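Local coordinates for protein Non-ribosomal peptide synthetase (Methanobrevibacter ruminantium, PDB 6VTJ) that probably releases the peptide from a non-ribosomal assembly line by reduction, pairing a peptide carrier domain with a reductase domain, at residues 217-221 against 232-236. Numbering follows the deposited sequence.
Sequences SAALV and RVNVD. With PNS (4'-phosphopantetheine), chain B.
The carboxamide of Asn234 meets the backbone of Leu220 with its polar edge, OD1 and ND2 each taking one of the two backbone polar atoms of that residue. Leu220 N donates to Asn234 OD1 over 2.8 Å, lying in the plane of the side-chain carbonyl of Asn234, on a lone pair of OD1, with a nearly straight N-H...O angle of 167°. In return Asn234 ND2 gives a hydrogen to Leu220 O at 3.0 Å; this oxygen stays close to the amide plane of Asn234, although the donor is tilted from the carbonyl plane of Leu220. The two bonds together fix the rotation of the amide, and ND2 also reaches Ser295 OG on helix 291-308. A leucine in place of Asn234 would probably leave both Leu220 N and Leu220 O without their mates and free this part of the loop to shift. Beside the amide, Val233 CG1, anti to the backbone N (chi1 176°), rests 4.0 Å from Ala219 CA, and the CB atoms of Leu220 and Val233 approach to 4.4 Å. A water bridges Ala218 O and Val233 O, donating to both. One residue past Leu220, Val221 O accepts a weak hydrogen bond from 4'-phosphopantetheine N41. The side-chain amide thus ties the loop after strand 213-216 to helix 229-246, the next helix of the Rossmann-like reductase fold, beside the phosphopantetheine pocket.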
loop_
_atom_site.group_PDB
_atom_site.type_symbol
_atom_site.label_atom_id
_atom_site.label_comp_id
_atom_site.label_asym_id
_atom_site.label_seq_id
_atom_site.Cartn_x
_atom_site.Cartn_y
_atom_site.Cartn_z
ATOM N N SER A 217 -11.463 -1.199 2.682
ATOM C CA SER A 217 -10.190 -1.680 2.182
ATOM C C SER A 217 -9.982 -1.336 0.718
ATOM O O SER A 217 -8.903 -1.601 0.193
ATOM C CB SER A 217 -10.059 -3.196 2.389
ATOM O OG SER A 217 -10.782 -3.894 1.390
ATOM N N ALA A 218 -10.973 -0.743 0.045
ATOM C CA ALA A 218 -10.741 -0.257 -1.306
ATOM C C ALA A 218 -9.694 0.838 -1.257
ATOM O O ALA A 218 -9.790 1.760 -0.442
ATOM C CB ALA A 218 -12.022 0.291 -1.936
ATOM N N ALA A 219 -8.710 0.735 -2.145
ATOM C CA ALA A 219 -7.576 1.639 -2.249
ATOM C C ALA A 219 -6.887 1.417 -3.586
ATOM O O ALA A 219 -6.867 0.297 -4.106
ATOM C CB ALA A 219 -6.562 1.413 -1.130
ATOM N N LEU A 220 -6.278 2.481 -4.104
ATOM C CA LEU A 220 -5.327 2.383 -5.210
ATOM C C LEU A 220 -3.931 2.453 -4.592
ATOM O O LEU A 220 -3.543 3.495 -4.061
ATOM C CB LEU A 220 -5.591 3.492 -6.236
ATOM C CG LEU A 220 -4.469 3.968 -7.157
ATOM C CD1 LEU A 220 -3.995 2.790 -7.954
ATOM C CD2 LEU A 220 -5.027 4.988 -8.098
ATOM N N VAL A 221 -3.198 1.328 -4.601
ATOM C CA VAL A 221 -1.946 1.236 -3.851
ATOM C C VAL A 221 -0.735 1.375 -4.774
ATOM O O VAL A 221 0.299 0.738 -4.556
ATOM C CB VAL A 221 -1.878 -0.068 -3.017
ATOM C CG1 VAL A 221 -3.120 -0.202 -2.149
ATOM C CG2 VAL A 221 -1.725 -1.323 -3.875
ATOM N N ARG A 232 -8.842 10.420 -5.657
ATOM C CA ARG A 232 -10.279 10.179 -5.746
ATOM C C ARG A 232 -10.653 8.889 -5.030
ATOM O O ARG A 232 -11.655 8.840 -4.307
ATOM C CB ARG A 232 -10.735 10.103 -7.209
ATOM C CG ARG A 232 -10.675 11.402 -7.981
ATOM C CD ARG A 232 -11.966 12.165 -7.853
ATOM N NE ARG A 232 -13.069 11.496 -8.536
ATOM C CZ ARG A 232 -14.209 11.144 -7.941
ATOM N NH1 ARG A 232 -14.392 11.387 -6.639
ATOM N NH2 ARG A 232 -15.165 10.542 -8.648
ATOM N N VAL A 233 -9.878 7.828 -5.250
ATOM C CA VAL A 233 -10.187 6.551 -4.610
ATOM C C VAL A 233 -9.832 6.597 -3.129
ATOM O O VAL A 233 -10.633 6.217 -2.269
ATOM C CB VAL A 233 -9.465 5.388 -5.313
ATOM C CG1 VAL A 233 -9.712 4.075 -4.565
ATOM C CG2 VAL A 233 -9.908 5.265 -6.761
ATOM N N ASN A 234 -8.626 7.076 -2.809
ATOM C CA ASN A 234 -8.100 6.946 -1.459
ATOM C C ASN A 234 -8.585 8.035 -0.512
ATOM O O ASN A 234 -8.542 7.832 0.703
ATOM C CB ASN A 234 -6.582 6.943 -1.513
ATOM C CG ASN A 234 -6.042 5.704 -2.171
ATOM O OD1 ASN A 234 -6.810 4.869 -2.657
ATOM N ND2 ASN A 234 -4.715 5.569 -2.204
ATOM N N VAL A 235 -9.044 9.178 -1.022
ATOM C CA VAL A 235 -9.502 10.236 -0.127
ATOM C C VAL A 235 -10.995 10.479 -0.307
ATOM O O VAL A 235 -11.766 10.367 0.656
ATOM C CB VAL A 235 -8.723 11.545 -0.326
ATOM C CG1 VAL A 235 -9.216 12.570 0.669
ATOM C CG2 VAL A 235 -7.242 11.324 -0.148
ATOM N N ASP A 236 -11.415 10.836 -1.530
ATOM C CA ASP A 236 -12.831 11.115 -1.763
ATOM C C ASP A 236 -13.693 9.899 -1.436
ATOM O O ASP A 236 -14.818 10.045 -0.952
ATOM C CB ASP A 236 -13.071 11.547 -3.213
ATOM C CG ASP A 236 -12.371 12.879 -3.580
ATOM O OD1 ASP A 236 -11.973 13.655 -2.683
ATOM O OD2 ASP A 236 -12.205 13.141 -4.793
HETATM O O23 PNS B . 1.113 2.548 -13.320
HETATM P P24 PNS B . 2.226 1.614 -13.446
HETATM O O26 PNS B . 1.923 0.294 -13.924
HETATM O O27 PNS B . 2.668 1.354 -11.999
HETATM C C28 PNS B . 3.907 0.793 -11.680
HETATM C C29 PNS B . 4.264 0.945 -10.211
HETATM C C30 PNS B . 5.562 0.230 -9.969
HETATM C C31 PNS B . 4.465 2.415 -9.886
HETATM C C32 PNS B . 3.158 0.294 -9.353
HETATM O O33 PNS B . 2.863 -0.966 -9.891
HETATM C C34 PNS B . 3.519 0.198 -7.881
HETATM O O35 PNS B . 3.653 1.206 -7.263
HETATM N N36 PNS B . 3.667 -1.008 -7.332
HETATM C C37 PNS B . 3.948 -1.272 -5.958
HETATM C C38 PNS B . 2.717 -1.382 -5.090
HETATM C C39 PNS B . 3.028 -1.941 -3.741
HETATM O O40 PNS B . 3.803 -2.825 -3.593
HETATM N N41 PNS B . 2.383 -1.398 -2.760
HETATM O O HOH W 1 -10.118 4.378 0.018
#